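Local coordinates for protein Fe(2+) transporter FeoB (Escherichia coli, PDB 3I8S) that drives the uptake of ferrous iron across the bacterial inner membrane and, through this cytosolic domain, binds GTP and hydrolyses it slowly, at residues K2-G7 and D85-I90; N97-L102 and Q250-I255; L109-P114 and L198-W203; I116-M121 and I146-T151. One frame throughout, in Å; residues are numbered along the deposited sequence.

Contact 1 of 4, residues K2-G7 and D85-I90; sequences KKLTIG and DADLLI
Gly7 and Leu89, with Ile6 and Leu88 one step earlier, pair as parallel neighbours in the central beta sheet of the G domain, a P-loop GTPase fold; strand 4-10 leads into the nucleotide-binding loop that holds Gly10 to Thr17. Backbone bonds make the ladder: Asp87 N donates to Thr5 O at 2.7 Å, Gly7 N to Leu88 O at 3.1 Å, and Ile90 N to Gly7 O at 2.8 Å. Glycine suits position 7 because a CB there would run into CD2 of Leu89, which packs over Gly7 CA at 3.7 Å.

Apolar packing fills the face that carries Ile6 and Leu88. Their side chains lie side by side and point the same way, with Ile6 CG1 3.7 Å from Leu88 CD2, while Ile6 CG2 meets CG1 of Ile90. Helix 154-164 covers this face through Ile163. Branched and long aliphatic side chains fit such a layer, which needs bulk without polar atoms.

Polar side-chain bonding takes over where the ladder begins. The carboxylate of Asp87 turns to the neighbouring strand: its CG lies beside its own backbone N (chi1 -63°), from where OD2 accepts Thr5 N through its anti lone pair at 2.9 Å, nearly straight at 172°. A water donates to this same OD2 and to Lys3 O, both at 2.6 Å, and accepts from Thr5 OG1.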
loop_
_atom_site.group_PDB
_atom_site.type_symbol
_atom_site.label_atom_id
_atom_site.label_comp_id
_atom_site.label_asym_id
_atom_site.label_seq_id
_atom_site.Cartn_x
_atom_site.Cartn_y
_atom_site.Cartn_z
ATOM N N LYS A 2 14.370 19.933 -7.277
ATOM C CA LYS A 2 13.615 18.691 -7.301
ATOM C C LYS A 2 13.605 18.083 -5.895
ATOM O O LYS A 2 14.651 17.912 -5.297
ATOM C CB LYS A 2 14.207 17.705 -8.329
ATOM C CG LYS A 2 13.380 16.436 -8.464
ATOM C CD LYS A 2 13.760 15.531 -9.636
ATOM C CE LYS A 2 12.857 14.310 -9.663
ATOM N NZ LYS A 2 13.289 13.334 -10.671
ATOM N N LYS A 3 12.416 17.786 -5.365
ATOM C CA LYS A 3 12.311 17.222 -4.000
ATOM C C LYS A 3 12.224 15.729 -4.068
ATOM O O LYS A 3 11.971 15.160 -5.124
ATOM C CB LYS A 3 11.097 17.778 -3.253
ATOM C CG LYS A 3 11.088 19.272 -3.148
ATOM C CD LYS A 3 12.326 19.725 -2.469
ATOM C CE LYS A 3 12.383 21.214 -2.362
ATOM N NZ LYS A 3 11.366 21.577 -1.384
ATOM N N LEU A 4 12.416 15.075 -2.923
ATOM C CA LEU A 4 12.040 13.666 -2.827
ATOM C C LEU A 4 10.584 13.640 -2.493
ATOM O O LEU A 4 10.184 14.224 -1.483
ATOM C CB LEU A 4 12.839 12.935 -1.739
ATOM C CG LEU A 4 12.610 11.447 -1.608
ATOM C CD1 LEU A 4 13.144 10.625 -2.818
ATOM C CD2 LEU A 4 13.282 10.938 -0.293
ATOM N N THR A 5 9.779 12.991 -3.345
ATOM C CA THR A 5 8.329 12.969 -3.154
ATOM C C THR A 5 7.880 11.674 -2.498
ATOM O O THR A 5 8.109 10.583 -3.025
ATOM C CB THR A 5 7.606 13.140 -4.489
ATOM O OG1 THR A 5 8.048 14.356 -5.090
ATOM C CG2 THR A 5 6.075 13.181 -4.295
ATOM N N ILE A 6 7.232 11.831 -1.361
ATOM C CA ILE A 6 6.714 10.727 -0.559
ATOM C C ILE A 6 5.189 10.817 -0.390
ATOM O O ILE A 6 4.642 11.876 -0.005
ATOM C CB ILE A 6 7.389 10.680 0.812
ATOM C CG1 ILE A 6 8.897 10.644 0.675
ATOM C CG2 ILE A 6 6.812 9.480 1.600
ATOM C CD1 ILE A 6 9.604 10.520 1.956
ATOM N N GLY A 7 4.496 9.700 -0.700
ATOM C CA GLY A 7 3.060 9.568 -0.472
ATOM C C GLY A 7 2.840 8.999 0.926
ATOM O O GLY A 7 3.451 7.953 1.263
ATOM N N ASP A 85 4.285 9.696 -9.428
ATOM C CA ASP A 85 4.861 10.949 -8.942
ATOM C C ASP A 85 5.733 10.735 -7.708
ATOM O O ASP A 85 6.741 11.416 -7.550
ATOM C CB ASP A 85 3.764 11.931 -8.598
ATOM C CG ASP A 85 3.532 12.951 -9.694
ATOM O OD1 ASP A 85 4.509 13.423 -10.382
ATOM O OD2 ASP A 85 2.355 13.333 -9.857
ATOM N N ALA A 86 5.339 9.800 -6.852
ATOM C CA ALA A 86 6.053 9.545 -5.619
ATOM C C ALA A 86 7.257 8.664 -5.905
ATOM O O ALA A 86 7.215 7.781 -6.764
ATOM C CB ALA A 86 5.159 8.894 -4.611
ATOM N N ASP A 87 8.333 8.965 -5.209
ATOM C CA ASP A 87 9.547 8.183 -5.216
ATOM C C ASP A 87 9.453 7.019 -4.245
ATOM O O ASP A 87 10.062 6.003 -4.462
ATOM C CB ASP A 87 10.709 9.089 -4.815
ATOM C CG ASP A 87 10.932 10.209 -5.803
ATOM O OD1 ASP A 87 11.176 9.864 -6.958
ATOM O OD2 ASP A 87 10.825 11.397 -5.466
ATOM N N LEU A 88 8.672 7.202 -3.180
ATOM C CA LEU A 88 8.345 6.158 -2.234
ATOM C C LEU A 88 7.114 6.530 -1.457
ATOM O O LEU A 88 6.665 7.677 -1.509
ATOM C CB LEU A 88 9.466 5.898 -1.250
ATOM C CG LEU A 88 9.810 6.959 -0.248
ATOM C CD1 LEU A 88 10.433 6.314 0.999
ATOM C CD2 LEU A 88 10.757 7.904 -0.932
ATOM N N LEU A 89 6.625 5.551 -0.683
ATOM C CA LEU A 89 5.432 5.691 0.139
ATOM C C LEU A 89 5.799 5.366 1.578
ATOM O O LEU A 89 6.652 4.496 1.832
ATOM C CB LEU A 89 4.375 4.692 -0.293
ATOM C CG LEU A 89 3.897 4.759 -1.701
ATOM C CD1 LEU A 89 2.889 3.598 -1.867
ATOM C CD2 LEU A 89 3.296 6.135 -1.908
ATOM N N ILE A 90 5.196 6.085 2.518
ATOM C CA ILE A 90 5.234 5.713 3.932
ATOM C C ILE A 90 3.840 5.257 4.220
ATOM O O ILE A 90 2.857 6.019 4.067
ATOM C CB ILE A 90 5.647 6.865 4.889
ATOM C CG1 ILE A 90 7.100 7.252 4.580
ATOM C CG2 ILE A 90 5.480 6.423 6.380
ATOM C CD1 ILE A 90 7.518 8.500 5.253
HETATM O O HOH W 1 10.470 13.664 -6.690
#

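Contact 2 of 4, residues N97-L102 and Q250-I255; sequences NLERNL and QCIAAI
Glu99 and Leu102 face Ile252, Ala253 and Ile255 where helix 98-111 of the G domain packs against helix 240-259, a long helix belonging to the cytosolic helical domain. The short segments run at 142° to one another, with axes 9.7 Å apart. Asn97 stands just before the first turn, and its backbone O accepts Asn101 N in the opening turn. Leu98 follows and turns to a later part of helix 240-259, where it touches Cys256 and Val259.

At Glu99 the two segments come nearest, its CA lying 6.3 Å from that of Ile252. CG swings away from its own backbone N (chi1 -177°) and the chain runs on extended, so that its methylenes cross obliquely over Ile252 CG2. Ile252 has two conformers, and its contacts here are those of one. The carboxylate is carried past the isoleucine, and OE2 comes to 3.8 Å from Ala253 CB; a small methyl suits this place.

One turn on, Leu102 points toward the other helix. Its CB lies 3.8 Å from Ile252 CD1, and its CD1 is 4.2 Å from Ile255 CG2. Cys256 also borders Leu102, and Leu106 of the next turn continues the row against Ile252. With mostly carbon meeting carbon in the buried part, and no hydrogen bond between the segments, the join depends on shape and exclusion of water, and the charged end of Glu99 is kept to its exposed margin.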
loop_
_atom_site.group_PDB
_atom_site.type_symbol
_atom_site.label_atom_id
_atom_site.label_comp_id
_atom_site.label_asym_id
_atom_site.label_seq_id
_atom_site.Cartn_x
_atom_site.Cartn_y
_atom_site.Cartn_z
ATOM N N ASN A 97 -4.595 -3.063 15.060
ATOM C CA ASN A 97 -5.481 -3.592 14.027
ATOM C C ASN A 97 -4.660 -4.050 12.824
ATOM O O ASN A 97 -5.005 -3.809 11.658
ATOM C CB ASN A 97 -6.543 -2.554 13.633
ATOM C CG ASN A 97 -7.539 -2.284 14.765
ATOM O OD1 ASN A 97 -8.403 -3.144 15.094
ATOM N ND2 ASN A 97 -7.447 -1.085 15.375
ATOM N N LEU A 98 -3.588 -4.773 13.133
ATOM C CA LEU A 98 -2.617 -5.164 12.133
ATOM C C LEU A 98 -3.193 -5.924 10.941
ATOM O O LEU A 98 -2.905 -5.571 9.797
ATOM C CB LEU A 98 -1.530 -6.009 12.808
ATOM C CG LEU A 98 -0.350 -6.365 11.909
ATOM C CD1 LEU A 98 0.375 -5.138 11.350
ATOM C CD2 LEU A 98 0.601 -7.312 12.678
ATOM N N GLU A 99 -3.978 -6.972 11.207
ATOM C CA GLU A 99 -4.484 -7.867 10.149
ATOM C C GLU A 99 -5.315 -7.056 9.146
ATOM O O GLU A 99 -5.097 -7.102 7.930
ATOM C CB GLU A 99 -5.255 -9.072 10.726
ATOM C CG GLU A 99 -5.742 -10.069 9.653
ATOM C CD GLU A 99 -5.898 -11.524 10.125
ATOM O OE1 GLU A 99 -5.619 -11.848 11.312
ATOM O OE2 GLU A 99 -6.321 -12.353 9.291
ATOM N N ARG A 100 -6.205 -6.226 9.689
ATOM C CA ARG A 100 -7.031 -5.321 8.886
ATOM C C ARG A 100 -6.168 -4.355 8.083
ATOM O O ARG A 100 -6.360 -4.146 6.852
ATOM C CB ARG A 100 -7.972 -4.496 9.789
ATOM C CG ARG A 100 -8.818 -3.458 9.007
ATOM C CD ARG A 100 -9.968 -2.937 9.806
ATOM N NE ARG A 100 -10.993 -2.301 8.971
ATOM C CZ ARG A 100 -12.314 -2.409 9.172
ATOM N NH1 ARG A 100 -12.817 -3.167 10.145
ATOM N NH2 ARG A 100 -13.161 -1.765 8.370
ATOM N N ASN A 101 -5.226 -3.730 8.773
ATOM C CA ASN A 101 -4.401 -2.706 8.133
ATOM C C ASN A 101 -3.482 -3.252 7.041
ATOM O O ASN A 101 -3.121 -2.520 6.097
ATOM C CB ASN A 101 -3.541 -1.942 9.153
ATOM C CG ASN A 101 -4.318 -0.854 9.895
ATOM O OD1 ASN A 101 -3.890 0.301 9.917
ATOM N ND2 ASN A 101 -5.471 -1.212 10.503
ATOM N N LEU A 102 -3.092 -4.527 7.159
ATOM C CA LEU A 102 -2.161 -5.090 6.211
ATOM C C LEU A 102 -2.774 -5.331 4.801
ATOM O O LEU A 102 -2.043 -5.630 3.853
ATOM C CB LEU A 102 -1.530 -6.385 6.755
ATOM C CG LEU A 102 -0.383 -6.180 7.770
ATOM C CD1 LEU A 102 0.089 -7.594 8.288
ATOM C CD2 LEU A 102 0.762 -5.375 7.167
ATOM N N GLN A 250 -5.332 -15.167 3.196
ATOM C CA GLN A 250 -4.513 -16.296 3.669
ATOM C C GLN A 250 -3.106 -15.812 3.996
ATOM O O GLN A 250 -2.504 -16.156 5.029
ATOM C CB GLN A 250 -4.388 -17.396 2.604
ATOM C CG GLN A 250 -3.592 -18.620 3.114
ATOM C CD GLN A 250 -3.105 -19.563 2.010
ATOM O OE1 GLN A 250 -2.829 -20.738 2.261
ATOM N NE2 GLN A 250 -2.957 -19.042 0.812
ATOM N N CYS A 251 -2.558 -15.030 3.080
ATOM C CA CYS A 251 -1.228 -14.490 3.210
ATOM C C CYS A 251 -1.081 -13.655 4.495
ATOM O O CYS A 251 -0.144 -13.845 5.306
ATOM C CB CYS A 251 -0.913 -13.642 1.991
ATOM S SG CYS A 251 0.666 -12.822 2.135
ATOM N N ILE A 252 -2.039 -12.754 4.680
ATOM C CA ILE A 252 -2.095 -11.851 5.832
ATOM C C ILE A 252 -2.203 -12.621 7.125
ATOM O O ILE A 252 -1.506 -12.371 8.083
ATOM C CB ILE A 252 -3.350 -10.911 5.750
ATOM C CG1 ILE A 252 -3.202 -9.863 4.656
ATOM C CG2 ILE A 252 -3.643 -10.265 7.090
ATOM C CD1 ILE A 252 -1.802 -9.341 4.440
ATOM N N ALA A 253 -3.111 -13.585 7.140
ATOM C CA ALA A 253 -3.330 -14.433 8.281
ATOM C C ALA A 253 -2.043 -15.186 8.701
ATOM O O ALA A 253 -1.735 -15.302 9.896
ATOM C CB ALA A 253 -4.538 -15.415 7.978
ATOM N N ALA A 254 -1.303 -15.686 7.709
ATOM C CA ALA A 254 -0.065 -16.438 7.956
ATOM C C ALA A 254 1.014 -15.540 8.571
ATOM O O ALA A 254 1.712 -15.946 9.493
ATOM C CB ALA A 254 0.414 -17.073 6.614
ATOM N N ILE A 255 1.137 -14.314 8.057
ATOM C CA ILE A 255 2.030 -13.274 8.610
ATOM C C ILE A 255 1.663 -12.947 10.054
ATOM O O ILE A 255 2.490 -12.996 10.963
ATOM C CB ILE A 255 2.010 -11.949 7.712
ATOM C CG1 ILE A 255 2.576 -12.233 6.338
ATOM C CG2 ILE A 255 2.813 -10.798 8.369
ATOM C CD1 ILE A 255 2.483 -11.014 5.336
#

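Contact 3 of 4, residues L109-P114 and L198-W203; sequences LELGIP and LKQRRW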
loop_
_atom_site.group_PDB
_atom_site.type_symbol
_atom_site.label_atom_id
_atom_site.label_comp_id
_atom_site.label_asym_id
_atom_site.label_seq_id
_atom_site.Cartn_x
_atom_site.Cartn_y
_atom_site.Cartn_z
ATOM N N LEU A 109 2.657 -3.270 -1.828
ATOM C CA LEU A 109 3.835 -4.113 -2.079
ATOM C C LEU A 109 3.708 -4.871 -3.413
ATOM O O LEU A 109 4.689 -5.041 -4.143
ATOM C CB LEU A 109 3.995 -5.084 -0.885
ATOM C CG LEU A 109 4.376 -4.403 0.436
ATOM C CD1 LEU A 109 4.338 -5.413 1.606
ATOM C CD2 LEU A 109 5.719 -3.738 0.310
ATOM N N GLU A 110 2.505 -5.317 -3.729
ATOM C CA GLU A 110 2.249 -5.987 -5.001
ATOM C C GLU A 110 2.436 -5.068 -6.221
ATOM O O GLU A 110 2.816 -5.537 -7.305
ATOM C CB GLU A 110 0.863 -6.594 -5.033
ATOM C CG GLU A 110 0.691 -7.775 -4.166
ATOM C CD GLU A 110 -0.509 -8.582 -4.573
ATOM O OE1 GLU A 110 -1.659 -8.068 -4.503
ATOM O OE2 GLU A 110 -0.295 -9.710 -5.004
ATOM N N LEU A 111 2.181 -3.772 -6.039
ATOM C CA LEU A 111 2.455 -2.772 -7.090
ATOM C C LEU A 111 3.947 -2.514 -7.230
ATOM O O LEU A 111 4.435 -1.996 -8.262
ATOM C CB LEU A 111 1.720 -1.452 -6.770
ATOM C CG LEU A 111 0.251 -1.509 -7.145
ATOM C CD1 LEU A 111 -0.501 -0.351 -6.461
ATOM C CD2 LEU A 111 0.140 -1.471 -8.671
ATOM N N GLY A 112 4.690 -2.876 -6.194
ATOM C CA GLY A 112 6.128 -2.781 -6.247
ATOM C C GLY A 112 6.666 -1.396 -5.956
ATOM O O GLY A 112 7.840 -1.125 -6.231
ATOM N N ILE A 113 5.836 -0.501 -5.416
ATOM C CA ILE A 113 6.318 0.866 -5.151
ATOM C C ILE A 113 7.176 0.820 -3.869
ATOM O O ILE A 113 6.761 0.145 -2.922
ATOM C CB ILE A 113 5.179 1.906 -4.845
ATOM C CG1 ILE A 113 3.917 1.711 -5.698
ATOM C CG2 ILE A 113 5.769 3.316 -4.922
ATOM C CD1 ILE A 113 4.110 1.859 -7.125
ATOM N N PRO A 114 8.375 1.469 -3.849
ATOM C CA PRO A 114 9.192 1.446 -2.630
ATOM C C PRO A 114 8.377 1.966 -1.442
ATOM O O PRO A 114 7.734 2.994 -1.555
ATOM C CB PRO A 114 10.324 2.394 -2.951
ATOM C CG PRO A 114 10.475 2.241 -4.404
ATOM C CD PRO A 114 9.099 2.183 -4.917
ATOM N N LEU A 198 5.818 -3.493 -15.666
ATOM C CA LEU A 198 5.234 -4.832 -15.706
ATOM C C LEU A 198 4.531 -5.225 -14.423
ATOM O O LEU A 198 3.441 -5.783 -14.473
ATOM C CB LEU A 198 6.281 -5.884 -16.045
ATOM C CG LEU A 198 5.788 -7.339 -16.187
ATOM C CD1 LEU A 198 4.580 -7.458 -17.108
ATOM C CD2 LEU A 198 6.935 -8.187 -16.686
ATOM N N LYS A 199 5.149 -4.962 -13.279
ATOM C CA LYS A 199 4.531 -5.325 -11.997
ATOM C C LYS A 199 3.129 -4.706 -11.947
ATOM O O LYS A 199 2.178 -5.346 -11.475
ATOM C CB LYS A 199 5.330 -4.785 -10.814
ATOM C CG LYS A 199 6.517 -5.598 -10.361
ATOM C CD LYS A 199 6.647 -5.631 -8.807
ATOM C CE LYS A 199 5.803 -6.755 -8.163
ATOM N NZ LYS A 199 5.898 -6.836 -6.659
ATOM N N GLN A 200 3.026 -3.449 -12.392
ATOM C CA GLN A 200 1.772 -2.714 -12.257
ATOM C C GLN A 200 0.753 -3.221 -13.253
ATOM O O GLN A 200 -0.427 -3.297 -12.958
ATOM C CB GLN A 200 1.997 -1.224 -12.364
ATOM C CG GLN A 200 2.792 -0.706 -11.189
ATOM C CD GLN A 200 3.022 0.786 -11.220
ATOM O OE1 GLN A 200 2.474 1.492 -12.069
ATOM N NE2 GLN A 200 3.823 1.271 -10.290
ATOM N N ARG A 201 1.226 -3.604 -14.426
ATOM C CA ARG A 201 0.363 -4.233 -15.418
ATOM C C ARG A 201 -0.194 -5.555 -14.877
ATOM O O ARG A 201 -1.374 -5.844 -15.000
ATOM C CB ARG A 201 1.125 -4.421 -16.730
ATOM C CG ARG A 201 1.154 -3.101 -17.578
ATOM C CD ARG A 201 1.742 -3.288 -18.951
ATOM N NE ARG A 201 3.189 -3.410 -18.937
ATOM C CZ ARG A 201 3.867 -4.501 -19.302
ATOM N NH1 ARG A 201 3.254 -5.572 -19.752
ATOM N NH2 ARG A 201 5.190 -4.496 -19.249
ATOM N N ARG A 202 0.639 -6.339 -14.237
ATOM C CA ARG A 202 0.183 -7.588 -13.672
ATOM C C ARG A 202 -0.828 -7.405 -12.516
ATOM O O ARG A 202 -1.792 -8.153 -12.380
ATOM C CB ARG A 202 1.378 -8.415 -13.236
ATOM C CG ARG A 202 2.161 -8.897 -14.441
ATOM C CD ARG A 202 3.357 -9.727 -14.005
ATOM N NE ARG A 202 3.954 -10.429 -15.144
ATOM C CZ ARG A 202 5.120 -11.071 -15.092
ATOM N NH1 ARG A 202 5.846 -11.060 -13.987
ATOM N NH2 ARG A 202 5.579 -11.713 -16.156
ATOM N N TRP A 203 -0.574 -6.415 -11.689
ATOM C CA TRP A 203 -1.484 -6.054 -10.590
ATOM C C TRP A 203 -2.822 -5.612 -11.187
ATOM O O TRP A 203 -3.870 -6.022 -10.720
ATOM C CB TRP A 203 -0.875 -4.925 -9.792
ATOM C CG TRP A 203 -1.673 -4.539 -8.603
ATOM C CD1 TRP A 203 -1.662 -5.141 -7.364
ATOM C CD2 TRP A 203 -2.619 -3.463 -8.513
ATOM N NE1 TRP A 203 -2.545 -4.498 -6.515
ATOM C CE2 TRP A 203 -3.135 -3.466 -7.186
ATOM C CE3 TRP A 203 -3.103 -2.508 -9.421
ATOM C CZ2 TRP A 203 -4.092 -2.534 -6.757
ATOM C CZ3 TRP A 203 -4.048 -1.599 -8.988
ATOM C CH2 TRP A 203 -4.523 -1.616 -7.668
HETATM O O HOH W 2 2.321 -7.140 -9.538
HETATM O O HOH W 3 6.012 -0.503 -9.990
#
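Leu111 lies over one face of the Trp203 indole in a CH-pi contact, where the C-terminal end of helix 98-111, closed by a Schellman motif at Gly112, meets helix 198-210 of the helical domain. Leu111 CG stands 3.8 Å from the centroid of the five-membered ring of Trp203, 11° off the normal, and its CD2 presses toward the rim, 3.4 Å from Trp203 CD2. With its CG turned away from the backbone N (chi1 -176°), Trp203 reaches across to this leucine, and Glu110 CB touches its CD1 obliquely. An alanine at this position would remove the indole and is likely to leave Leu111 without the flat surface it packs on, opening a gap between the helices.

Polar links surround this centre. Lys199, bent at chi2 and chi3, passes Gly112 CA and brings NZ to Leu109 O in a weak bond at 3.3 Å; glycine leaves room for that chain and accepts the positive phi. Farther out, Glu110 OE2 is held by Tyr177. Two waters complete the seam: one donates to Leu111 O and accepts a weak bond from Gln200 NE2, and the other donates to Glu110 O at 2.8 Å and to Lys199 O at 2.6 Å.

Contact 4 of 4, residues I116-M121 and I146-T151; sequences IVALNM and IPLVST
Ile146 and Leu148 close the edge of the G-domain sheet against strand 115-120, in parallel register with Ala118 beside Ile146 and Leu119 beside Pro147. The tight part is the backbone ladder. Ile146 N donates to Val117 O at 2.8 Å, and Leu119 N to Ile146 O. Leu148 N donates to Leu119 O at 2.7 Å, nearly straight at 171°. Proline, which has no N-H, is tolerated at 147 because Ile146 and Leu148 supply the donors.

Beneath, Ile116 CG2 meets Ile146 CG1 at 3.8 Å, with helix 154-164 touching both residues. Leu148 CG lies beside its own backbone N (chi1 -75°), which brings CD1 within 3.9 Å of the CB of Ala118, a residue small enough to admit it; the same methyl lies against the amide of Asn120.

Beyond Leu148, the centre of an inverse gamma turn, the chains part. A water donates to Leu148 O at 2.8 Å and weakly to Asn120 OD1, while Ser150 and Thr151 run on exposed. Asn120 ND2 makes a weak bond to Ser14 O of the phosphate-binding loop; a leucine in its place would probably leave that carbonyl and the water without this partner. Asn120 and Met121, like Val149 to Thr151, belong to the GTP site, so a firm strand pair carries two nucleotide-binding loops; Val149 to Thr151, in the G5 loop that mediates fast GDP release, make no contact with 116-121.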
loop_
_atom_site.group_PDB
_atom_site.type_symbol
_atom_site.label_atom_id
_atom_site.label_comp_id
_atom_site.label_asym_id
_atom_site.label_seq_id
_atom_site.Cartn_x
_atom_site.Cartn_y
_atom_site.Cartn_z
ATOM N N ILE A 116 8.054 2.245 3.068
ATOM C CA ILE A 116 8.486 2.111 4.425
ATOM C C ILE A 116 7.209 1.980 5.245
ATOM O O ILE A 116 6.312 2.826 5.121
ATOM C CB ILE A 116 9.246 3.365 4.899
ATOM C CG1 ILE A 116 10.579 3.506 4.123
ATOM C CG2 ILE A 116 9.505 3.250 6.420
ATOM C CD1 ILE A 116 11.137 4.883 4.199
ATOM N N VAL A 117 7.093 0.929 6.062
ATOM C CA VAL A 117 5.957 0.864 7.012
ATOM C C VAL A 117 6.291 1.620 8.271
ATOM O O VAL A 117 7.335 1.354 8.936
ATOM C CB VAL A 117 5.526 -0.587 7.347
ATOM C CG1 VAL A 117 4.594 -0.657 8.530
ATOM C CG2 VAL A 117 4.979 -1.257 6.111
ATOM N N ALA A 118 5.402 2.526 8.645
ATOM C CA ALA A 118 5.505 3.170 9.954
ATOM C C ALA A 118 4.438 2.565 10.863
ATOM O O ALA A 118 3.242 2.830 10.687
ATOM C CB ALA A 118 5.344 4.657 9.853
ATOM N N LEU A 119 4.909 1.816 11.854
ATOM C CA LEU A 119 4.051 1.104 12.781
ATOM C C LEU A 119 3.714 1.982 13.967
ATOM O O LEU A 119 4.583 2.343 14.810
ATOM C CB LEU A 119 4.684 -0.240 13.171
ATOM C CG LEU A 119 3.820 -1.306 13.834
ATOM C CD1 LEU A 119 2.718 -1.871 12.929
ATOM C CD2 LEU A 119 4.695 -2.478 14.343
ATOM N N ASN A 120 2.416 2.298 14.026
ATOM C CA ASN A 120 1.821 3.197 14.989
ATOM C C ASN A 120 0.914 2.515 16.030
ATOM O O ASN A 120 0.620 1.335 15.935
ATOM C CB ASN A 120 0.936 4.186 14.180
ATOM C CG ASN A 120 1.175 5.581 14.541
ATOM O OD1 ASN A 120 1.843 5.885 15.537
ATOM N ND2 ASN A 120 0.645 6.477 13.736
ATOM N N MET A 121 0.419 3.291 17.001
ATOM C CA MET A 121 -0.471 2.785 18.058
ATOM C C MET A 121 0.111 1.607 18.831
ATOM O O MET A 121 -0.599 0.693 19.240
ATOM C CB MET A 121 -1.843 2.405 17.472
ATOM C CG MET A 121 -2.405 3.399 16.463
ATOM S SD MET A 121 -2.683 5.037 17.160
ATOM C CE MET A 121 -3.411 5.938 15.798
ATOM N N ILE A 146 9.224 0.416 10.737
ATOM C CA ILE A 146 9.764 1.332 11.718
ATOM C C ILE A 146 8.722 1.567 12.811
ATOM O O ILE A 146 7.656 2.111 12.560
ATOM C CB ILE A 146 10.149 2.715 11.067
ATOM C CG1 ILE A 146 11.061 2.520 9.864
ATOM C CG2 ILE A 146 10.723 3.643 12.094
ATOM C CD1 ILE A 146 12.244 1.745 10.074
ATOM N N PRO A 147 9.047 1.211 14.038
ATOM C CA PRO A 147 8.094 1.471 15.135
ATOM C C PRO A 147 8.066 2.948 15.548
ATOM O O PRO A 147 9.120 3.518 15.877
ATOM C CB PRO A 147 8.626 0.609 16.248
ATOM C CG PRO A 147 10.044 0.414 15.989
ATOM C CD PRO A 147 10.273 0.559 14.510
ATOM N N LEU A 148 6.877 3.562 15.540
ATOM C CA LEU A 148 6.777 4.982 15.830
ATOM C C LEU A 148 6.639 5.239 17.302
ATOM O O LEU A 148 5.556 5.503 17.842
ATOM C CB LEU A 148 5.675 5.671 15.029
ATOM C CG LEU A 148 5.870 5.959 13.546
ATOM C CD1 LEU A 148 4.623 6.769 13.087
ATOM C CD2 LEU A 148 7.184 6.674 13.249
ATOM N N VAL A 149 7.784 5.129 17.961
ATOM C CA VAL A 149 7.917 5.363 19.340
ATOM C C VAL A 149 7.730 6.865 19.567
ATOM O O VAL A 149 8.462 7.698 18.966
ATOM C CB VAL A 149 9.311 4.889 19.804
ATOM C CG1 VAL A 149 9.594 5.377 21.192
ATOM C CG2 VAL A 149 9.376 3.351 19.699
ATOM N N SER A 150 6.733 7.209 20.394
ATOM C CA SER A 150 6.476 8.632 20.708
ATOM C C SER A 150 7.569 9.254 21.580
ATOM O O SER A 150 7.986 10.385 21.325
ATOM C CB SER A 150 5.102 8.823 21.359
ATOM O OG SER A 150 5.000 8.027 22.524
ATOM N N THR A 151 8.069 8.522 22.573
ATOM C CA THR A 151 9.019 9.105 23.508
ATOM C C THR A 151 10.247 9.772 22.824
ATOM O O THR A 151 10.979 9.183 21.990
ATOM C CB THR A 151 9.382 8.136 24.713
ATOM O OG1 THR A 151 10.520 8.636 25.435
ATOM C CG2 THR A 151 9.649 6.704 24.257
HETATM O O HOH W 4 3.068 4.500 18.471
#

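In the fold
Contacts 1 and 4 share one sheet, their centres 19 Å apart: strands 88-94 and 115-120 are neighbours, and Leu89 O meets Ile116 N at 2.9 Å. Contacts 2 and 3, with centres 19 Å apart, both use helix 98-111, one near its start and the other at its end, and join the G domain to helices 240-259 and 198-210 of the helical domain. Contact 3 also touches contact 1, through Leu89 N and Pro114 O. Along the chain contact 1 closes first; contact 2 then spans contact 3, which spans contact 4. The helix thus lies between the nucleotide-binding sheet and the helical domain, a placement consistent with coupling the two.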